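Subclass B1 metallo-beta-lactamase (Myroides odoratimimus, PDB 6T5L) probably hydrolyses beta-lactam antibiotics, carbapenems included, using zinc ions bound in its active site. Local coordinates at residues S16-Q21 with I26-S31; N79-T82 with E88-G91; I122-D127 with T162-V167; L143-D146 with K151-A154. All coordinates share one frame; numbering follows the deposited sequence. Where two conformers were deposited one is given.

From the N terminus, interaction 1 closes the short turn of the first hairpin, strands 17-21 and 25-29. Interaction 2 follows in series and closes the loop from helix 71-83 to strand 88-93. The two lie at the two outer strands of one six-stranded sheet, and they touch where F80 packs on I27, V19 and Y20. Interaction 3 closes a longer loop, from helix 119-127 to the segment after zinc ligand H161. Interaction 4, the hairpin 142-147 and 150-155, falls within that loop and belongs to the second sheet. It touches interaction 2 through I90 and D146, and interaction 3 through A154 and V167. No two contacts cross.

Interaction 1: S16-Q21 with I26-S31; sequences SLIVYQ and IINKLS
I27 CG1 approaches the Y20 ring obliquely, and Y20 CB packs on I27 CB and CD1, both at 4.0 Å. The ring meets F80 with the two planes at about 65°, and its OH is hydrogen-bonded to E76. The amide of N28 sets OD1 beside I18 CG1 (3.3 Å), the two side chains running the same way. Its ND2 is bonded to E36. The Q21 side chain runs beside I26, with Q21 CG 3.8 Å from I26 CG1, and its amide Q21 NE2 is 4.0 Å from I26 CG1.

Backbone bonds hold the antiparallel strands, L17 with K29 in both directions. Between I18 and Y20 the register slips by one residue. V19 N reaches I27 O at 2.9 Å, while I27 N reaches Y20 O, also at 2.9 Å. V19 and Y20 thus both face I27, a classic beta bulge, and V19 has psi near zero (-3°), away from the extended values of its neighbours. With chi1 at -67°, V19 CG2 sits between backbone N and carbonyl carbon and meets I27 CG2 at 3.7 Å, crossing it at about a right angle.

Strand 17-21 is the outermost strand of its sheet within the chain. Strand 25-29 is bonded on its other side to strand 34-41. F80 and L77 of helix 71-83 pack here, and E76 of that helix bonds the Y20 hydroxyl.

Interaction 2: N79-T82 with E88-G91; sequences NFVT and EIIG
V81 has chi1 at 171°, which sets CG1 opposite the backbone N and carries it to I89. I89 has chi1 at -61°, which places its CG1 opposite its own carbonyl carbon, beside the backbone N. Its chi2 of 163° then extends the chain, and CD1 ends beside V81 CB and CG2. The I89 side chain does not leave the strand pointing straight at the helix; it is this extended arm that brings its end up to V81.

The two side chains cross at about a right angle. V81 CG1 meets I89 CG1 at 3.8 Å, the closest approach of the two segments. The stem of the valine also takes part, with V81 CB 4.1 Å from I89 CG1. The second methyl lies further along the arm, V81 CG2 to I89 CD1 at 4.2 Å. The two methyls therefore lie along one side of the isoleucine arm, one by CG1 and the other by CD1. Both residues are buried, and the contact is purely apolar. E88 comes near only with its backbone, while its side chain leaves the backbone away from the helix segment.

The contact belongs to a beta-alpha-beta crossover: strand 61-65, helix 71-83, strand 88-93. V81 also packs on V62, and I89 on V64 and I113, which seats the end of the helix on the sheet. Strand 88-93 lies parallel to strand 61-65, with E88 and I90 bonded to V62 and G91 to V64. I90 packs on K61 and V63.

Interaction 3: I122-D127 with T162-V167; sequences IELLKD and TKDNVV
The carboxylate of D164, which L124 touches from the helix, is gripped at both oxygens. T162 OG1 donates to D164 OD1 at 2.6 Å and meets it from above the carboxylate plane, 38° out of it. OD2 is hydrogen-bonded to OG1 of T121, a residue of helix 119-127. Together they fix the carboxylate, and the T121 bond ties it to the helix.

L124 adds an apolar touch. Its CD1 methyl rests against the D164 side chain, 3.8 Å from D164 OD1 and as near to CB and CG. L124 CD1 also lies 4.3 Å from K163 CB. L124 and D164 both leave their backbones toward each other. The end of K163 turns away and forms a salt bridge with E159.

The segment follows H161, a zinc ligand, and the D164 side chain is about 7 Å from a zinc ion. D164 packs on H96, a ligand of the same zinc as H161, and on F97, so it stands in the second shell. The loop links strand 150-155 to strand 167-170, where V167 is bonded to E155; L124 and T121 join the loop to helix 119-127.

Interaction 4: L143-D146 with K151-A154; sequences LTLD and KVYA
T144 and Y153 lie side by side and point the same way from the strands, with T144 OG1 3.7 Å from Y153 CD2 and the methyl CG2 near CE2. D146 and K151 form a second such pair on that face. The lysine chain is extended and passes alongside the carboxylate, so D146 OD1 touches K151 CE at 3.3 Å. The amino group goes beyond it: K151 NZ is 4.6 Å from D146 OD1, opposite charges near each other but too far for a salt bridge.

L143, L145, V152 and A154 occupy the other face. V152 has chi1 at 78°, which holds CG1 between the backbone N and the carbonyl carbon and brings it to L145 CB at 3.8 Å. L143 CB meets A154 CB at 4.2 Å.

Four backbone bonds set the antiparallel register. L143 is paired with A154 and L145 with V152, each in both directions; L145 N to V152 O is 2.8 Å.

The hairpin edges the second sheet, where strand 142-147 is outermost within the chain. Y153 is bonded to Y169 of strand 167-170. The apolar face packs on the first sheet, V152 on V63 and F65, L143 and A154 on I93, while Y116 of strand 116-118 lies against both leucines.

Interaction 1: S16-Q21 with I26-S31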
loop_
_atom_site.group_PDB
_atom_site.type_symbol
_atom_site.label_atom_id
_atom_site.label_comp_id
_atom_site.label_asym_id
_atom_site.label_seq_id
_atom_site.Cartn_x
_atom_site.Cartn_y
_atom_site.Cartn_z
ATOM N N SER A 16 1.485 -12.082 14.835
ATOM C CA SER A 16 1.413 -12.302 13.398
ATOM C C SER A 16 1.963 -13.662 12.989
ATOM O O SER A 16 3.025 -14.078 13.455
ATOM C CB SER A 16 2.180 -11.230 12.636
ATOM O OG SER A 16 3.537 -11.590 12.540
ATOM N N LEU A 17 1.241 -14.337 12.099
ATOM C CA LEU A 17 1.683 -15.598 11.519
ATOM C C LEU A 17 2.254 -15.337 10.142
ATOM O O LEU A 17 1.667 -14.574 9.366
ATOM C CB LEU A 17 0.536 -16.587 11.369
ATOM C CG LEU A 17 -0.208 -17.044 12.601
ATOM C CD1 LEU A 17 -1.371 -17.928 12.127
ATOM C CD2 LEU A 17 0.718 -17.802 13.580
ATOM N N ILE A 18 3.407 -15.930 9.859
ATOM C CA ILE A 18 3.904 -15.969 8.488
ATOM C C ILE A 18 3.081 -17.007 7.739
ATOM O O ILE A 18 3.043 -18.165 8.132
ATOM C CB ILE A 18 5.393 -16.337 8.449
ATOM C CG1 ILE A 18 6.250 -15.243 9.091
ATOM C CG2 ILE A 18 5.804 -16.676 6.987
ATOM C CD1 ILE A 18 7.546 -15.778 9.679
ATOM N N VAL A 19 2.383 -16.607 6.689
ATOM C CA VAL A 19 1.592 -17.612 5.988
ATOM C C VAL A 19 2.164 -17.975 4.624
ATOM O O VAL A 19 1.630 -18.862 3.978
ATOM C CB VAL A 19 0.134 -17.161 5.872
ATOM C CG1 VAL A 19 -0.471 -17.124 7.264
ATOM C CG2 VAL A 19 0.091 -15.842 5.180
ATOM N N TYR A 20 3.238 -17.330 4.180
ATOM C CA TYR A 20 3.890 -17.628 2.899
ATOM C C TYR A 20 5.259 -16.983 2.947
ATOM O O TYR A 20 5.378 -15.831 3.378
ATOM C CB TYR A 20 3.066 -17.088 1.730
ATOM C CG TYR A 20 3.672 -17.322 0.349
ATOM C CD1 TYR A 20 4.603 -16.435 -0.199
ATOM C CD2 TYR A 20 3.290 -18.403 -0.408
ATOM C CE1 TYR A 20 5.143 -16.653 -1.462
ATOM C CE2 TYR A 20 3.814 -18.642 -1.643
ATOM C CZ TYR A 20 4.737 -17.760 -2.191
ATOM O OH TYR A 20 5.265 -18.001 -3.473
ATOM N N GLN A 21 6.295 -17.677 2.504
ATOM C CA GLN A 21 7.613 -17.057 2.492
ATOM C C GLN A 21 8.530 -17.768 1.506
ATOM O O GLN A 21 8.630 -19.007 1.480
ATOM C CB GLN A 21 8.246 -17.065 3.889
ATOM C CG GLN A 21 9.667 -16.509 3.954
ATOM C CD GLN A 21 10.216 -16.444 5.378
ATOM O OE1 GLN A 21 9.944 -17.319 6.204
ATOM N NE2 GLN A 21 11.015 -15.419 5.656
ATOM N N ILE A 26 7.207 -12.318 1.085
ATOM C CA ILE A 26 6.748 -12.724 2.417
ATOM C C ILE A 26 5.347 -12.203 2.666
ATOM O O ILE A 26 5.043 -11.032 2.364
ATOM C CB ILE A 26 7.676 -12.207 3.520
ATOM C CG1 ILE A 26 9.050 -12.853 3.357
ATOM C CG2 ILE A 26 7.154 -12.581 4.952
ATOM C CD1 ILE A 26 10.116 -11.988 3.815
ATOM N N ILE A 27 4.491 -13.065 3.229
ATOM C CA ILE A 27 3.140 -12.653 3.604
ATOM C C ILE A 27 2.967 -12.938 5.090
ATOM O O ILE A 27 3.131 -14.082 5.516
ATOM C CB ILE A 27 2.059 -13.364 2.782
ATOM C CG1 ILE A 27 2.294 -13.135 1.295
ATOM C CG2 ILE A 27 0.662 -12.837 3.106
ATOM C CD1 ILE A 27 1.243 -13.776 0.410
ATOM N N ASN A 28 2.633 -11.901 5.863
ATOM C CA ASN A 28 2.327 -12.012 7.279
ATOM C C ASN A 28 0.836 -11.803 7.497
ATOM O O ASN A 28 0.253 -10.825 6.990
ATOM C CB ASN A 28 3.089 -10.989 8.127
ATOM C CG ASN A 28 4.565 -11.158 8.034
ATOM O OD1 ASN A 28 5.080 -12.249 8.198
ATOM N ND2 ASN A 28 5.260 -10.076 7.686
ATOM N N LYS A 29 0.230 -12.735 8.232
ATOM C CA LYS A 29 -1.143 -12.599 8.668
ATOM C C LYS A 29 -1.171 -11.810 9.975
ATOM O O LYS A 29 -0.622 -12.259 10.979
ATOM C CB LYS A 29 -1.776 -13.982 8.850
ATOM C CG LYS A 29 -3.268 -13.862 9.295
ATOM C CD LYS A 29 -4.038 -15.184 9.240
ATOM C CE LYS A 29 -5.459 -14.893 9.626
ATOM N NZ LYS A 29 -6.324 -16.089 9.486
ATOM N N LEU A 30 -1.795 -10.635 9.969
ATOM C CA LEU A 30 -1.865 -9.791 11.173
ATOM C C LEU A 30 -3.196 -9.879 11.913
ATOM O O LEU A 30 -3.235 -9.633 13.116
ATOM C CB LEU A 30 -1.626 -8.305 10.786
ATOM C CG LEU A 30 -0.396 -7.996 9.931
ATOM C CD1 LEU A 30 -0.173 -6.485 9.840
ATOM C CD2 LEU A 30 0.796 -8.735 10.565
ATOM N N SER A 31 -4.287 -10.167 11.221
ATOM C CA SER A 31 -5.613 -10.367 11.830
ATOM C C SER A 31 -6.364 -11.361 10.936
ATOM O O SER A 31 -5.807 -11.876 9.953
ATOM C CB SER A 31 -6.406 -9.053 11.904
ATOM O OG SER A 31 -6.818 -8.657 10.534
#

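Interaction 2: N79-T82 with E88-G91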
loop_
_atom_site.group_PDB
_atom_site.type_symbol
_atom_site.label_atom_id
_atom_site.label_comp_id
_atom_site.label_asym_id
_atom_site.label_seq_id
_atom_site.Cartn_x
_atom_site.Cartn_y
_atom_site.Cartn_z
ATOM N N ASN A 79 -1.097 -16.054 -7.073
ATOM C CA ASN A 79 -1.248 -17.498 -6.928
ATOM C C ASN A 79 -1.476 -17.865 -5.470
ATOM O O ASN A 79 -2.294 -18.736 -5.165
ATOM C CB ASN A 79 -0.013 -18.202 -7.498
ATOM C CG ASN A 79 -0.031 -18.285 -9.064
ATOM O OD1 ASN A 79 -1.078 -18.123 -9.707
ATOM N ND2 ASN A 79 1.121 -18.521 -9.644
ATOM N N PHE A 80 -0.804 -17.181 -4.533
ATOM C CA PHE A 80 -1.107 -17.463 -3.129
ATOM C C PHE A 80 -2.568 -17.156 -2.795
ATOM O O PHE A 80 -3.239 -17.907 -2.074
ATOM C CB PHE A 80 -0.194 -16.664 -2.218
ATOM C CG PHE A 80 -0.633 -16.645 -0.761
ATOM C CD1 PHE A 80 -0.271 -17.655 0.102
ATOM C CD2 PHE A 80 -1.385 -15.600 -0.269
ATOM C CE1 PHE A 80 -0.641 -17.622 1.455
ATOM C CE2 PHE A 80 -1.770 -15.550 1.086
ATOM C CZ PHE A 80 -1.406 -16.566 1.943
ATOM N N VAL A 81 -3.065 -16.024 -3.263
ATOM C CA VAL A 81 -4.450 -15.701 -2.948
ATOM C C VAL A 81 -5.382 -16.755 -3.531
ATOM O O VAL A 81 -6.285 -17.255 -2.845
ATOM C CB VAL A 81 -4.810 -14.287 -3.447
ATOM C CG1 VAL A 81 -6.308 -14.071 -3.298
ATOM C CG2 VAL A 81 -4.004 -13.229 -2.680
ATOM N N THR A 82 -5.132 -17.165 -4.781
ATOM C CA THR A 82 -6.035 -18.082 -5.460
ATOM C C THR A 82 -6.000 -19.439 -4.803
ATOM O O THR A 82 -7.042 -19.996 -4.449
ATOM C CB THR A 82 -5.661 -18.190 -6.925
ATOM O OG1 THR A 82 -5.866 -16.928 -7.527
ATOM C CG2 THR A 82 -6.482 -19.299 -7.665
ATOM N N GLU A 88 -10.551 -14.511 -4.704
ATOM C CA GLU A 88 -10.424 -13.697 -5.889
ATOM C C GLU A 88 -9.928 -12.320 -5.447
ATOM O O GLU A 88 -10.404 -11.762 -4.437
ATOM C CB GLU A 88 -11.771 -13.607 -6.593
ATOM C CG GLU A 88 -11.826 -12.579 -7.718
ATOM C CD GLU A 88 -13.235 -12.355 -8.293
ATOM O OE1 GLU A 88 -13.377 -11.424 -9.131
ATOM O OE2 GLU A 88 -14.189 -13.067 -7.914
ATOM N N ILE A 89 -8.984 -11.767 -6.183
ATOM C CA ILE A 89 -8.579 -10.387 -5.946
ATOM C C ILE A 89 -9.516 -9.507 -6.748
ATOM O O ILE A 89 -9.516 -9.588 -7.977
ATOM C CB ILE A 89 -7.119 -10.127 -6.356
ATOM C CG1 ILE A 89 -6.178 -11.001 -5.544
ATOM C CG2 ILE A 89 -6.849 -8.613 -6.166
ATOM C CD1 ILE A 89 -4.769 -11.111 -6.169
ATOM N N ILE A 90 -10.262 -8.626 -6.082
ATOM C CA ILE A 90 -11.256 -7.829 -6.788
ATOM C C ILE A 90 -10.773 -6.441 -7.124
ATOM O O ILE A 90 -11.487 -5.707 -7.827
ATOM C CB ILE A 90 -12.597 -7.702 -6.023
ATOM C CG1 ILE A 90 -12.442 -7.099 -4.612
ATOM C CG2 ILE A 90 -13.198 -9.087 -5.855
ATOM C CD1 ILE A 90 -13.829 -6.808 -3.938
ATOM N N GLY A 91 -9.583 -6.060 -6.702
ATOM C CA GLY A 91 -9.142 -4.705 -6.980
ATOM C C GLY A 91 -7.729 -4.487 -6.490
ATOM O O GLY A 91 -7.350 -5.020 -5.459
#

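Interaction 3: I122-D127 with T162-V167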
loop_
_atom_site.group_PDB
_atom_site.type_symbol
_atom_site.label_atom_id
_atom_site.label_comp_id
_atom_site.label_asym_id
_atom_site.label_seq_id
_atom_site.Cartn_x
_atom_site.Cartn_y
_atom_site.Cartn_z
ATOM N N ILE A 122 -2.441 9.170 -11.702
ATOM C CA ILE A 122 -2.428 8.953 -13.155
ATOM C C ILE A 122 -1.631 10.032 -13.843
ATOM O O ILE A 122 -0.886 9.767 -14.798
ATOM C CB ILE A 122 -3.862 8.886 -13.722
ATOM C CG1 ILE A 122 -4.615 7.687 -13.090
ATOM C CG2 ILE A 122 -3.906 8.831 -15.356
ATOM C CD1 ILE A 122 -6.046 7.548 -13.585
ATOM N N GLU A 123 -1.814 11.275 -13.411
ATOM C CA GLU A 123 -1.118 12.387 -14.038
ATOM C C GLU A 123 0.392 12.280 -13.824
ATOM O O GLU A 123 1.181 12.489 -14.750
ATOM C CB GLU A 123 -1.671 13.695 -13.478
ATOM C CG GLU A 123 -0.998 14.933 -14.047
ATOM C CD GLU A 123 -1.118 16.132 -13.132
ATOM O OE1 GLU A 123 -0.091 16.803 -12.890
ATOM O OE2 GLU A 123 -2.242 16.402 -12.660
ATOM N N LEU A 124 0.816 11.945 -12.610
ATOM C CA LEU A 124 2.247 11.848 -12.361
ATOM C C LEU A 124 2.843 10.670 -13.115
ATOM O O LEU A 124 3.948 10.757 -13.642
ATOM C CB LEU A 124 2.504 11.735 -10.851
ATOM C CG LEU A 124 2.086 13.006 -10.087
ATOM C CD1 LEU A 124 2.247 12.844 -8.562
ATOM C CD2 LEU A 124 2.897 14.230 -10.595
ATOM N N LEU A 125 2.143 9.554 -13.160
ATOM C CA LEU A 125 2.604 8.455 -13.998
ATOM C C LEU A 125 2.756 8.894 -15.448
ATOM O O LEU A 125 3.751 8.552 -16.105
ATOM C CB LEU A 125 1.652 7.305 -13.879
ATOM C CG LEU A 125 2.063 6.367 -12.748
ATOM C CD1 LEU A 125 0.882 5.417 -12.535
ATOM C CD2 LEU A 125 3.382 5.680 -13.102
ATOM N N LYS A 126 1.812 9.701 -15.953
ATOM C CA LYS A 126 1.891 10.100 -17.348
ATOM C C LYS A 126 2.996 11.118 -17.546
ATOM O O LYS A 126 3.697 11.095 -18.560
ATOM C CB LYS A 126 0.556 10.653 -17.828
ATOM C CG LYS A 126 0.548 10.970 -19.319
ATOM N N ASP A 127 3.161 12.030 -16.587
ATOM C CA ASP A 127 4.310 12.922 -16.606
ATOM C C ASP A 127 5.599 12.124 -16.731
ATOM O O ASP A 127 6.559 12.584 -17.345
ATOM C CB ASP A 127 4.340 13.772 -15.330
ATOM C CG ASP A 127 3.271 14.870 -15.308
ATOM O OD1 ASP A 127 2.592 15.086 -16.346
ATOM O OD2 ASP A 127 3.117 15.513 -14.232
ATOM N N THR A 162 5.174 11.682 -1.583
ATOM C CA THR A 162 4.958 12.207 -2.926
ATOM C C THR A 162 3.794 13.168 -2.855
ATOM O O THR A 162 3.106 13.223 -1.844
ATOM C CB THR A 162 4.565 11.115 -3.940
ATOM O OG1 THR A 162 3.387 10.454 -3.429
ATOM C CG2 THR A 162 5.687 10.083 -4.151
ATOM N N LYS A 163 3.440 13.758 -3.996
ATOM C CA LYS A 163 2.306 14.670 -4.062
ATOM C C LYS A 163 0.947 13.963 -4.084
ATOM O O LYS A 163 -0.062 14.597 -3.717
ATOM C CB LYS A 163 2.437 15.565 -5.300
ATOM C CG LYS A 163 3.793 16.295 -5.439
ATOM C CD LYS A 163 3.719 17.640 -6.156
ATOM C CE LYS A 163 5.009 18.435 -5.905
ATOM N NZ LYS A 163 4.999 19.209 -4.617
ATOM N N ASP A 164 0.925 12.680 -4.455
ATOM C CA ASP A 164 -0.274 11.894 -4.691
ATOM C C ASP A 164 -0.561 10.853 -3.634
ATOM O O ASP A 164 -1.591 10.186 -3.719
ATOM C CB ASP A 164 -0.159 11.215 -6.066
ATOM C CG ASP A 164 0.992 10.140 -6.161
ATOM O OD1 ASP A 164 2.139 10.339 -5.707
ATOM O OD2 ASP A 164 0.710 9.076 -6.766
ATOM N N ASN A 165 0.310 10.709 -2.635
ATOM C CA ASN A 165 0.244 9.534 -1.786
ATOM C C ASN A 165 -1.141 9.457 -1.118
ATOM O O ASN A 165 -1.661 10.463 -0.594
ATOM C CB ASN A 165 1.384 9.527 -0.755
ATOM C CG ASN A 165 1.661 10.860 -0.064
ATOM O OD1 ASN A 165 2.798 11.050 0.400
ATOM N ND2 ASN A 165 0.706 11.749 0.004
ATOM N N VAL A 166 -1.778 8.254 -1.176
ATOM C CA VAL A 166 -3.039 7.961 -0.487
ATOM C C VAL A 166 -2.821 6.898 0.617
ATOM O O VAL A 166 -1.786 6.186 0.611
ATOM C CB VAL A 166 -4.149 7.500 -1.458
ATOM C CG1 VAL A 166 -4.510 8.565 -2.467
ATOM C CG2 VAL A 166 -3.838 6.191 -2.258
ATOM N N VAL A 167 -3.862 6.762 1.522
ATOM C CA VAL A 167 -3.830 5.872 2.685
ATOM C C VAL A 167 -4.983 4.870 2.573
ATOM O O VAL A 167 -6.092 5.225 2.154
ATOM C CB VAL A 167 -3.879 6.714 3.979
ATOM C CG1 VAL A 167 -3.731 5.860 5.263
ATOM C CG2 VAL A 167 -2.746 7.710 3.924
#

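Interaction 4: L143-D146 with K151-A154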
loop_
_atom_site.group_PDB
_atom_site.type_symbol
_atom_site.label_atom_id
_atom_site.label_comp_id
_atom_site.label_asym_id
_atom_site.label_seq_id
_atom_site.Cartn_x
_atom_site.Cartn_y
_atom_site.Cartn_z
ATOM N N LEU A 143 -12.010 6.893 -2.080
ATOM C CA LEU A 143 -12.496 5.702 -2.761
ATOM C C LEU A 143 -13.125 4.817 -1.698
ATOM O O LEU A 143 -12.535 4.606 -0.633
ATOM C CB LEU A 143 -11.370 4.941 -3.475
ATOM C CG LEU A 143 -11.752 3.559 -4.030
ATOM C CD1 LEU A 143 -12.629 3.655 -5.378
ATOM C CD2 LEU A 143 -10.552 2.642 -4.244
ATOM N N THR A 144 -14.316 4.309 -1.985
ATOM C CA THR A 144 -15.023 3.348 -1.143
ATOM C C THR A 144 -15.224 2.126 -2.026
ATOM O O THR A 144 -15.750 2.250 -3.140
ATOM C CB THR A 144 -16.362 3.891 -0.651
ATOM O OG1 THR A 144 -16.113 5.097 0.076
ATOM C CG2 THR A 144 -17.093 2.872 0.248
ATOM N N LEU A 145 -14.728 0.991 -1.587
ATOM C CA LEU A 145 -14.963 -0.250 -2.298
ATOM C C LEU A 145 -15.639 -1.247 -1.379
ATOM O O LEU A 145 -15.215 -1.423 -0.231
ATOM C CB LEU A 145 -13.694 -0.888 -2.813
ATOM C CG LEU A 145 -13.193 -0.602 -4.202
ATOM C CD1 LEU A 145 -11.887 -1.457 -4.297
ATOM C CD2 LEU A 145 -14.225 -0.946 -5.319
ATOM N N ASP A 146 -16.667 -1.923 -1.917
ATOM C CA ASP A 146 -17.247 -3.083 -1.239
ATOM C C ASP A 146 -16.335 -4.309 -1.374
ATOM O O ASP A 146 -15.903 -4.660 -2.474
ATOM C CB ASP A 146 -18.631 -3.400 -1.797
ATOM C CG ASP A 146 -19.670 -2.355 -1.405
ATOM O OD1 ASP A 146 -19.805 -2.045 -0.204
ATOM O OD2 ASP A 146 -20.349 -1.834 -2.305
ATOM N N LYS A 151 -16.274 -3.046 3.963
ATOM C CA LYS A 151 -15.894 -1.965 3.083
ATOM C C LYS A 151 -14.435 -1.640 3.332
ATOM O O LYS A 151 -13.918 -1.881 4.426
ATOM C CB LYS A 151 -16.773 -0.755 3.310
ATOM C CG LYS A 151 -18.022 -0.777 2.478
ATOM C CD LYS A 151 -18.986 0.306 2.950
ATOM C CE LYS A 151 -20.301 0.190 2.232
ATOM N NZ LYS A 151 -21.176 1.317 2.612
ATOM N N VAL A 152 -13.771 -1.196 2.272
ATOM C CA VAL A 152 -12.377 -0.799 2.278
ATOM C C VAL A 152 -12.274 0.545 1.561
ATOM O O VAL A 152 -13.023 0.836 0.616
ATOM C CB VAL A 152 -11.480 -1.881 1.619
ATOM C CG1 VAL A 152 -11.539 -1.867 0.101
ATOM C CG2 VAL A 152 -10.050 -1.696 2.085
ATOM N N TYR A 153 -11.343 1.368 2.027
ATOM C CA TYR A 153 -11.252 2.787 1.691
ATOM C C TYR A 153 -9.824 3.133 1.280
ATOM O O TYR A 153 -8.845 2.547 1.770
ATOM C CB TYR A 153 -11.681 3.672 2.898
ATOM C CG TYR A 153 -13.076 3.391 3.445
ATOM C CD1 TYR A 153 -13.307 2.357 4.360
ATOM C CD2 TYR A 153 -14.153 4.167 3.056
ATOM C CE1 TYR A 153 -14.563 2.097 4.826
ATOM C CE2 TYR A 153 -15.406 3.915 3.514
ATOM C CZ TYR A 153 -15.617 2.879 4.409
ATOM O OH TYR A 153 -16.872 2.595 4.900
ATOM N N ALA A 154 -9.697 4.107 0.408
ATOM C CA ALA A 154 -8.418 4.770 0.151
ATOM C C ALA A 154 -8.749 6.233 0.279
ATOM O O ALA A 154 -9.838 6.629 -0.132
ATOM C CB ALA A 154 -7.832 4.486 -1.255
#